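Local coordinates for glycosyl hydrolase, family 31/fibronectin type III domain protein (Clostridium perfringens, PDB 4LKS), which binds galactose through a calcium-containing beta-sandwich carbohydrate-binding module, which may let its parent family 31 glycoside hydrolase engage galactose-bearing glycans, at residues 65-70 / 140-145; 75-80 / 133-138; 93-98 / 108-113. One frame throughout, in Å; residues are numbered along the deposited sequence.

Contact 1 (65-70 / 140-145); sequences SITIKL and YLRFTA
Y140 lays its ring beside the aliphatic chain of K69, both pointing the same way from neighbouring antiparallel strands. CG of K69 comes obliquely to 3.5 Å from CE2 of Y140. The lysine is extended from CG outward, and its CE ends 3.9 Å from the phenol OH. A water in the ring plane is 2.8 Å from Y140 OH and takes a weak bond from K69 NZ. With CG of Y140 anti to its carbonyl carbon (chi1 -56°), the ring leans over to strand 65-70, where CG2 of T67 lies loosely near its edge.

At the far end of this face, CB of S65 packs 3.4 Å from OG1 of T144. Between these ends, CD of R142 passes 3.7 Å from OG1 of T67, while its guanidinium is engaged with E98 and W106.

The hydrogen-bonded pairs I66-F143 and I68-L141 each close two backbone bonds, the straightest from F143 N to I66 O (2.9 Å, 170°). Their side chains lie on the other face, buried against residues such as F164 and Y95. Chemically the contact is two-sided: apolar groups toward the sandwich core, opposite them Y140 and K69 sharing water and R142 paired with E98.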
loop_
_atom_site.group_PDB
_atom_site.type_symbol
_atom_site.label_atom_id
_atom_site.label_comp_id
_atom_site.label_asym_id
_atom_site.label_seq_id
_atom_site.Cartn_x
_atom_site.Cartn_y
_atom_site.Cartn_z
ATOM N N SER A 65 -2.582 -8.520 2.934
ATOM C CA SER A 65 -2.613 -7.180 3.487
ATOM C C SER A 65 -1.319 -6.850 4.213
ATOM O O SER A 65 -0.501 -7.733 4.555
ATOM C CB SER A 65 -3.817 -7.007 4.418
ATOM O OG SER A 65 -3.590 -7.665 5.647
ATOM N N ILE A 66 -1.131 -5.559 4.421
ATOM C CA ILE A 66 0.003 -5.053 5.172
ATOM C C ILE A 66 -0.533 -3.991 6.129
ATOM O O ILE A 66 -1.382 -3.180 5.750
ATOM C CB ILE A 66 1.112 -4.495 4.239
ATOM C CG1 ILE A 66 2.292 -3.985 5.061
ATOM C CG2 ILE A 66 0.572 -3.405 3.294
ATOM C CD1 ILE A 66 3.521 -3.680 4.222
ATOM N N THR A 67 -0.059 -4.006 7.370
ATOM C CA THR A 67 -0.491 -3.027 8.364
ATOM C C THR A 67 0.660 -2.101 8.731
ATOM O O THR A 67 1.747 -2.561 9.112
ATOM C CB THR A 67 -1.003 -3.686 9.645
ATOM O OG1 THR A 67 -2.128 -4.515 9.337
ATOM C CG2 THR A 67 -1.413 -2.614 10.664
ATOM N N ILE A 68 0.414 -0.802 8.580
ATOM C CA ILE A 68 1.362 0.245 8.940
ATOM C C ILE A 68 0.919 0.921 10.232
ATOM O O ILE A 68 -0.246 1.342 10.371
ATOM C CB ILE A 68 1.451 1.322 7.841
ATOM C CG1 ILE A 68 1.700 0.690 6.460
ATOM C CG2 ILE A 68 2.509 2.391 8.204
ATOM C CD1 ILE A 68 2.874 -0.303 6.375
ATOM N N LYS A 69 1.850 1.012 11.179
ATOM C CA LYS A 69 1.645 1.730 12.427
ATOM C C LYS A 69 2.334 3.082 12.331
ATOM O O LYS A 69 3.482 3.154 11.898
ATOM C CB LYS A 69 2.263 0.934 13.583
ATOM C CG LYS A 69 2.186 1.634 14.929
ATOM C CD LYS A 69 2.967 0.856 15.980
ATOM C CE LYS A 69 2.977 1.596 17.296
ATOM N NZ LYS A 69 3.639 0.783 18.363
ATOM N N LEU A 70 1.639 4.144 12.732
ATOM C CA LEU A 70 2.207 5.496 12.738
ATOM C C LEU A 70 2.692 5.805 14.156
ATOM O O LEU A 70 2.274 5.147 15.115
ATOM C CB LEU A 70 1.170 6.519 12.246
ATOM C CG LEU A 70 0.763 6.272 10.783
ATOM C CD1 LEU A 70 -0.508 5.462 10.699
ATOM C CD2 LEU A 70 0.605 7.586 10.021
ATOM N N TYR A 140 -3.157 3.184 12.942
ATOM C CA TYR A 140 -2.861 1.994 12.139
ATOM C C TYR A 140 -3.672 2.044 10.863
ATOM O O TYR A 140 -4.852 2.426 10.875
ATOM C CB TYR A 140 -3.221 0.711 12.910
ATOM C CG TYR A 140 -2.541 0.600 14.251
ATOM C CD1 TYR A 140 -3.073 1.237 15.375
ATOM C CD2 TYR A 140 -1.378 -0.139 14.396
ATOM C CE1 TYR A 140 -2.450 1.145 16.608
ATOM C CE2 TYR A 140 -0.750 -0.235 15.618
ATOM C CZ TYR A 140 -1.291 0.407 16.717
ATOM O OH TYR A 140 -0.653 0.306 17.933
ATOM N N LEU A 141 -3.051 1.640 9.760
ATOM C CA LEU A 141 -3.758 1.520 8.497
ATOM C C LEU A 141 -3.437 0.161 7.903
ATOM O O LEU A 141 -2.275 -0.192 7.753
ATOM C CB LEU A 141 -3.356 2.657 7.533
ATOM C CG LEU A 141 -4.108 2.696 6.192
ATOM C CD1 LEU A 141 -4.368 4.138 5.704
ATOM C CD2 LEU A 141 -3.385 1.880 5.116
ATOM N N ARG A 142 -4.479 -0.592 7.577
ATOM C CA ARG A 142 -4.337 -1.872 6.904
ATOM C C ARG A 142 -4.728 -1.725 5.436
ATOM O O ARG A 142 -5.854 -1.342 5.098
ATOM C CB ARG A 142 -5.175 -2.946 7.600
ATOM C CG ARG A 142 -5.024 -4.335 6.976
ATOM C CD ARG A 142 -5.440 -5.447 7.930
ATOM N NE ARG A 142 -6.873 -5.428 8.236
ATOM C CZ ARG A 142 -7.424 -6.088 9.254
ATOM N NH1 ARG A 142 -6.666 -6.810 10.069
ATOM N NH2 ARG A 142 -8.735 -6.026 9.457
ATOM N N PHE A 143 -3.761 -2.024 4.574
ATOM C CA PHE A 143 -3.912 -1.914 3.126
ATOM C C PHE A 143 -3.994 -3.324 2.554
ATOM O O PHE A 143 -3.057 -4.113 2.701
ATOM C CB PHE A 143 -2.711 -1.155 2.546
ATOM C CG PHE A 143 -2.756 -0.971 1.047
ATOM C CD1 PHE A 143 -3.497 0.052 0.477
ATOM C CD2 PHE A 143 -2.045 -1.818 0.209
ATOM C CE1 PHE A 143 -3.536 0.222 -0.914
ATOM C CE2 PHE A 143 -2.076 -1.647 -1.171
ATOM C CZ PHE A 143 -2.814 -0.624 -1.729
ATOM N N THR A 144 -5.125 -3.645 1.927
ATOM C CA THR A 144 -5.386 -4.989 1.419
ATOM C C THR A 144 -5.402 -4.981 -0.088
ATOM O O THR A 144 -6.062 -4.154 -0.692
ATOM C CB THR A 144 -6.740 -5.502 1.921
ATOM O OG1 THR A 144 -6.721 -5.536 3.351
ATOM C CG2 THR A 144 -7.018 -6.907 1.377
ATOM N N ALA A 145 -4.653 -5.907 -0.685
ATOM C CA ALA A 145 -4.633 -6.094 -2.125
ATOM C C ALA A 145 -5.680 -7.141 -2.485
ATOM O O ALA A 145 -5.590 -8.284 -2.037
ATOM C CB ALA A 145 -3.257 -6.546 -2.574
HETATM O O HOH W 1 1.329 -1.586 18.314
#

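Contact 2 (75-80 / 133-138); sequences DLNQID and FNTINA
F133 sets one ring face against the backbone of strand 75-80. That face receives the peptide between N77 and Q78, with C of N77 over the ring centre and N of Q78 3.6 Å above the plane toward the rim. CE1 of F133 also lies 3.9 Å from CB of L76, and CE2 approaches CG2 of I79, whose side chain crosses the phenylalanine at about a right angle. A first torsion of 46° brings the ring there, folding it back across the neighbouring strand.

The same residue is tied down by its backbone: F133 N donates to N77 O at 3.0 Å. Further along, L76 and I136 form a hydrogen-bonded pair, and CD1 of L76 touches CB of A138. On the polar side, ND2 of N137 gives a bond to OD1 of D75 (2.9 Å), meeting it nearly along the C-O axis with the amide and carboxylate planes 73° apart. N77 and T135 run side by side, joined by a weak ND2-OG1 bond of 3.5 Å, while OD1 of N77 takes a bond from K13 of the expression-tag leader.

Outside this shell, I97, V109 and R110 of the facing sheet pack on F133, and F164 of the adjacent strand supports L76 and I79. The two segments run antiparallel at 142°, at the edge of the four-stranded sheet, and F133 packs between this sheet and the facing one, as in the beta-sandwich of F5/8 type C (discoidin-like) domains.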
loop_
_atom_site.group_PDB
_atom_site.type_symbol
_atom_site.label_atom_id
_atom_site.label_comp_id
_atom_site.label_asym_id
_atom_site.label_seq_id
_atom_site.Cartn_x
_atom_site.Cartn_y
_atom_site.Cartn_z
ATOM N N ASP A 75 -4.781 12.586 11.842
ATOM C CA ASP A 75 -5.960 12.774 11.011
ATOM C C ASP A 75 -5.518 12.561 9.570
ATOM O O ASP A 75 -4.886 13.443 8.974
ATOM C CB ASP A 75 -6.531 14.184 11.176
ATOM C CG ASP A 75 -7.061 14.452 12.579
ATOM O OD1 ASP A 75 -7.282 13.494 13.347
ATOM O OD2 ASP A 75 -7.288 15.639 12.901
ATOM N N LEU A 76 -5.803 11.373 9.037
ATOM C CA LEU A 76 -5.336 10.993 7.698
ATOM C C LEU A 76 -6.390 11.237 6.638
ATOM O O LEU A 76 -7.572 10.989 6.876
ATOM C CB LEU A 76 -4.995 9.500 7.655
ATOM C CG LEU A 76 -3.852 8.978 8.524
ATOM C CD1 LEU A 76 -3.732 7.469 8.379
ATOM C CD2 LEU A 76 -2.538 9.633 8.135
ATOM N N ASN A 77 -5.980 11.690 5.450
ATOM C CA ASN A 77 -6.965 11.761 4.361
ATOM C C ASN A 77 -6.460 11.402 2.968
ATOM O O ASN A 77 -7.165 11.583 1.973
ATOM C CB ASN A 77 -7.703 13.103 4.341
ATOM C CG ASN A 77 -6.778 14.277 4.156
ATOM O OD1 ASN A 77 -5.668 14.138 3.658
ATOM N ND2 ASN A 77 -7.240 15.458 4.560
ATOM N N GLN A 78 -5.248 10.865 2.896
ATOM C CA GLN A 78 -4.740 10.365 1.632
ATOM C C GLN A 78 -3.592 9.409 1.880
ATOM O O GLN A 78 -2.830 9.591 2.840
ATOM C CB GLN A 78 -4.281 11.530 0.742
ATOM C CG GLN A 78 -3.834 11.126 -0.653
ATOM C CD GLN A 78 -3.434 12.313 -1.497
ATOM O OE1 GLN A 78 -4.107 13.343 -1.479
ATOM N NE2 GLN A 78 -2.350 12.168 -2.262
ATOM N N ILE A 79 -3.462 8.391 1.032
ATOM C CA ILE A 79 -2.195 7.677 0.915
ATOM C C ILE A 79 -1.844 7.608 -0.554
ATOM O O ILE A 79 -2.738 7.674 -1.388
ATOM C CB ILE A 79 -2.210 6.249 1.517
ATOM C CG1 ILE A 79 -3.184 5.340 0.768
ATOM C CG2 ILE A 79 -2.525 6.304 3.014
ATOM C CD1 ILE A 79 -3.047 3.870 1.143
ATOM N N ASP A 80 -0.554 7.525 -0.872
ATOM C CA ASP A 80 -0.117 7.204 -2.233
ATOM C C ASP A 80 0.433 5.794 -2.268
ATOM O O ASP A 80 1.194 5.384 -1.380
ATOM C CB ASP A 80 0.998 8.134 -2.734
ATOM C CG ASP A 80 0.580 9.581 -2.856
ATOM O OD1 ASP A 80 -0.627 9.900 -2.886
ATOM O OD2 ASP A 80 1.507 10.421 -2.927
ATOM N N PHE A 133 -9.397 9.801 0.913
ATOM C CA PHE A 133 -10.532 9.346 1.703
ATOM C C PHE A 133 -10.911 10.390 2.745
ATOM O O PHE A 133 -10.107 11.271 3.083
ATOM C CB PHE A 133 -10.243 7.977 2.342
ATOM C CG PHE A 133 -8.892 7.874 3.001
ATOM C CD1 PHE A 133 -8.715 8.280 4.317
ATOM C CD2 PHE A 133 -7.807 7.345 2.314
ATOM C CE1 PHE A 133 -7.473 8.171 4.939
ATOM C CE2 PHE A 133 -6.560 7.239 2.919
ATOM C CZ PHE A 133 -6.391 7.653 4.237
ATOM N N ASN A 134 -12.145 10.308 3.228
ATOM C CA ASN A 134 -12.627 11.261 4.211
ATOM C C ASN A 134 -11.786 11.175 5.466
ATOM O O ASN A 134 -11.476 10.083 5.946
ATOM C CB ASN A 134 -14.107 11.044 4.511
ATOM C CG ASN A 134 -14.991 11.480 3.361
ATOM O OD1 ASN A 134 -14.507 12.046 2.376
ATOM N ND2 ASN A 134 -16.291 11.224 3.479
ATOM N N THR A 135 -11.417 12.341 5.983
ATOM C CA THR A 135 -10.469 12.436 7.089
ATOM C C THR A 135 -10.841 11.549 8.268
ATOM O O THR A 135 -11.963 11.629 8.797
ATOM C CB THR A 135 -10.338 13.884 7.581
ATOM O OG1 THR A 135 -10.076 14.731 6.457
ATOM C CG2 THR A 135 -9.193 14.002 8.589
ATOM N N ILE A 136 -9.905 10.693 8.658
ATOM C CA ILE A 136 -10.126 9.764 9.762
ATOM C C ILE A 136 -8.877 9.692 10.637
ATOM O O ILE A 136 -7.756 9.585 10.149
ATOM C CB ILE A 136 -10.565 8.367 9.245
ATOM C CG1 ILE A 136 -10.871 7.419 10.408
ATOM C CG2 ILE A 136 -9.523 7.777 8.286
ATOM C CD1 ILE A 136 -11.714 6.207 9.989
ATOM N N ASN A 137 -9.081 9.802 11.944
ATOM C CA ASN A 137 -7.992 9.748 12.904
ATOM C C ASN A 137 -7.571 8.296 13.099
ATOM O O ASN A 137 -8.402 7.437 13.377
ATOM C CB ASN A 137 -8.461 10.372 14.218
ATOM C CG ASN A 137 -7.370 10.428 15.267
ATOM O OD1 ASN A 137 -7.367 9.646 16.217
ATOM N ND2 ASN A 137 -6.448 11.379 15.116
ATOM N N ALA A 138 -6.281 8.013 12.924
ATOM C CA ALA A 138 -5.809 6.635 12.903
ATOM C C ALA A 138 -4.355 6.546 13.299
ATOM O O ALA A 138 -3.546 7.415 12.937
ATOM C CB ALA A 138 -5.984 6.054 11.504
#

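Contact 3 (93-98 / 108-113); sequences TEYKIE and EVRTGN
Y95 lies flat against the backbone of G112, whose CA is 3.9 Å from the ring centroid and over the face, a CH-pi contact. C of G112 also lies over the ring, so backbone alone meets the tyrosine here. Its first torsion (chi1 62°) turns the ring across strand 108-113. A water in the ring plane links Y95 OH to the carbonyl O of N113.

R110 has a comparable first torsion (chi1 73°), and a bend at chi3 carries its guanidinium forward along its own strand to the carbonyl of the next residue. NE (2.9 Å) and NH2 both donate to T111 O from one face of that carbonyl, while NH1 is held by the carbonyl of R132. Thus fixed, the guanidinium has Y95 OH 3.2 Å above its plane, toward the rim of the group, a contact over the face and not a hydrogen bond.

On the other side of the hairpin, K96 crosses the extended E108 at about a right angle.

V109 and R110 both face I97, a classic beta bulge: I97 O accepts a 2.9 Å bond from V109 N and a weak one from R110 N. CG2 of I97 packs on CB of V109. Backbone carbonyls thus hold R110, and R142 holds E98 by a salt bridge. Water is the bonded link between K96 NZ and E108 OE1, and at 4.7 Å these opposite charges probably still attract.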
loop_
_atom_site.group_PDB
_atom_site.type_symbol
_atom_site.label_atom_id
_atom_site.label_comp_id
_atom_site.label_asym_id
_atom_site.label_seq_id
_atom_site.Cartn_x
_atom_site.Cartn_y
_atom_site.Cartn_z
ATOM N N THR A 93 -4.209 -3.601 -8.253
ATOM C CA THR A 93 -5.217 -2.934 -9.085
ATOM C C THR A 93 -6.562 -2.728 -8.383
ATOM O O THR A 93 -7.366 -1.908 -8.821
ATOM C CB THR A 93 -5.439 -3.660 -10.441
ATOM O OG1 THR A 93 -6.201 -4.855 -10.227
ATOM C CG2 THR A 93 -4.107 -4.015 -11.087
ATOM N N GLU A 94 -6.812 -3.481 -7.315
ATOM C CA GLU A 94 -7.993 -3.280 -6.478
ATOM C C GLU A 94 -7.549 -3.416 -5.026
ATOM O O GLU A 94 -6.799 -4.340 -4.674
ATOM C CB GLU A 94 -9.121 -4.286 -6.793
ATOM C CG GLU A 94 -10.468 -3.880 -6.171
ATOM C CD GLU A 94 -11.536 -4.969 -6.197
ATOM O OE1 GLU A 94 -11.230 -6.132 -6.522
ATOM O OE2 GLU A 94 -12.694 -4.647 -5.855
ATOM N N TYR A 95 -7.995 -2.490 -4.180
ATOM C CA TYR A 95 -7.529 -2.420 -2.798
ATOM C C TYR A 95 -8.673 -2.130 -1.825
ATOM O O TYR A 95 -9.775 -1.692 -2.217
ATOM C CB TYR A 95 -6.442 -1.331 -2.651
ATOM C CG TYR A 95 -7.000 0.033 -2.996
ATOM C CD1 TYR A 95 -7.691 0.782 -2.044
ATOM C CD2 TYR A 95 -6.899 0.546 -4.279
ATOM C CE1 TYR A 95 -8.262 2.007 -2.362
ATOM C CE2 TYR A 95 -7.467 1.784 -4.610
ATOM C CZ TYR A 95 -8.144 2.503 -3.637
ATOM O OH TYR A 95 -8.730 3.718 -3.929
ATOM N N LYS A 96 -8.376 -2.350 -0.552
ATOM C CA LYS A 96 -9.231 -1.925 0.545
ATOM C C LYS A 96 -8.351 -1.224 1.571
ATOM O O LYS A 96 -7.179 -1.595 1.770
ATOM C CB LYS A 96 -9.962 -3.122 1.177
ATOM C CG LYS A 96 -10.829 -2.750 2.384
ATOM C CD LYS A 96 -11.704 -3.913 2.835
ATOM C CE LYS A 96 -10.891 -5.029 3.451
ATOM N NZ LYS A 96 -11.823 -6.073 4.004
ATOM N N ILE A 97 -8.914 -0.185 2.184
ATOM C CA ILE A 97 -8.243 0.527 3.261
ATOM C C ILE A 97 -9.086 0.439 4.524
ATOM O O ILE A 97 -10.291 0.718 4.510
ATOM C CB ILE A 97 -8.026 2.004 2.911
ATOM C CG1 ILE A 97 -7.018 2.126 1.771
ATOM C CG2 ILE A 97 -7.522 2.772 4.139
ATOM C CD1 ILE A 97 -6.947 3.494 1.163
ATOM N N GLU A 98 -8.443 0.040 5.620
ATOM C CA GLU A 98 -9.077 0.035 6.940
ATOM C C GLU A 98 -8.164 0.810 7.874
ATOM O O GLU A 98 -6.955 0.812 7.685
ATOM C CB GLU A 98 -9.195 -1.387 7.479
ATOM C CG GLU A 98 -10.133 -2.283 6.725
ATOM C CD GLU A 98 -9.882 -3.732 7.079
ATOM O OE1 GLU A 98 -8.917 -4.322 6.537
ATOM O OE2 GLU A 98 -10.602 -4.267 7.943
ATOM N N GLU A 108 -13.733 0.293 8.226
ATOM C CA GLU A 108 -13.549 0.207 6.785
ATOM C C GLU A 108 -13.677 1.606 6.214
ATOM O O GLU A 108 -14.721 2.258 6.332
ATOM C CB GLU A 108 -14.569 -0.729 6.128
ATOM C CG GLU A 108 -14.254 -0.962 4.655
ATOM C CD GLU A 108 -15.116 -2.025 4.007
ATOM O OE1 GLU A 108 -15.334 -3.085 4.627
ATOM O OE2 GLU A 108 -15.561 -1.803 2.864
ATOM N N VAL A 109 -12.601 2.070 5.595
ATOM C CA VAL A 109 -12.559 3.434 5.088
ATOM C C VAL A 109 -13.063 3.500 3.640
ATOM O O VAL A 109 -13.954 4.296 3.319
ATOM C CB VAL A 109 -11.139 4.009 5.205
ATOM C CG1 VAL A 109 -11.068 5.362 4.550
ATOM C CG2 VAL A 109 -10.715 4.097 6.682
ATOM N N ARG A 110 -12.508 2.654 2.772
ATOM C CA ARG A 110 -12.918 2.630 1.375
ATOM C C ARG A 110 -12.317 1.446 0.644
ATOM O O ARG A 110 -11.387 0.787 1.130
ATOM C CB ARG A 110 -12.512 3.914 0.640
ATOM C CG ARG A 110 -11.016 4.026 0.359
ATOM C CD ARG A 110 -10.734 5.153 -0.628
ATOM N NE ARG A 110 -11.243 4.790 -1.946
ATOM C CZ ARG A 110 -11.320 5.613 -2.983
ATOM N NH1 ARG A 110 -10.935 6.876 -2.875
ATOM N NH2 ARG A 110 -11.796 5.160 -4.137
ATOM N N THR A 111 -12.877 1.162 -0.523
ATOM C CA THR A 111 -12.219 0.306 -1.497
ATOM C C THR A 111 -11.996 1.124 -2.764
ATOM O O THR A 111 -12.449 2.270 -2.872
ATOM C CB THR A 111 -13.039 -0.942 -1.811
ATOM O OG1 THR A 111 -14.297 -0.546 -2.363
ATOM C CG2 THR A 111 -13.297 -1.738 -0.545
ATOM N N GLY A 112 -11.281 0.554 -3.728
ATOM C CA GLY A 112 -11.122 1.238 -4.991
ATOM C C GLY A 112 -10.256 0.463 -5.956
ATOM O O GLY A 112 -9.787 -0.635 -5.652
ATOM N N ASN A 113 -10.048 1.055 -7.123
ATOM C CA ASN A 113 -9.254 0.434 -8.162
ATOM C C ASN A 113 -8.226 1.410 -8.684
ATOM O O ASN A 113 -8.403 2.629 -8.582
ATOM C CB ASN A 113 -10.149 -0.043 -9.309
ATOM C CG ASN A 113 -11.017 -1.219 -8.914
ATOM O OD1 ASN A 113 -10.653 -2.385 -9.118
ATOM N ND2 ASN A 113 -12.168 -0.925 -8.333
HETATM O O HOH W 2 -8.820 4.350 -6.520
HETATM O O HOH W 3 -13.698 -4.516 5.871
#

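Contacts 1 and 3, centres about 11 Å apart, belong to one five-stranded sheet, where strands 140-148 and 95-100 are neighbours. R142 NE reaches E98 OE1 at 2.9 Å, a salt bridge on the outer face. Contact 2 lies in the facing sheet, its centre about 13 Å from each of the others, and its I79 touches both: CD1 is 3.9 Å from F143 CD1 and from I97 CD1. F133 CB closes on V109 CG1 at 3.5 Å. The I66 side chain is about 10 Å from the bound calcium, the T93 side chain about 14 Å from galactose. None of the pocket residues H53, Y56, R84, N89 and Y156 lies in the contacts, consistent with a scaffold role.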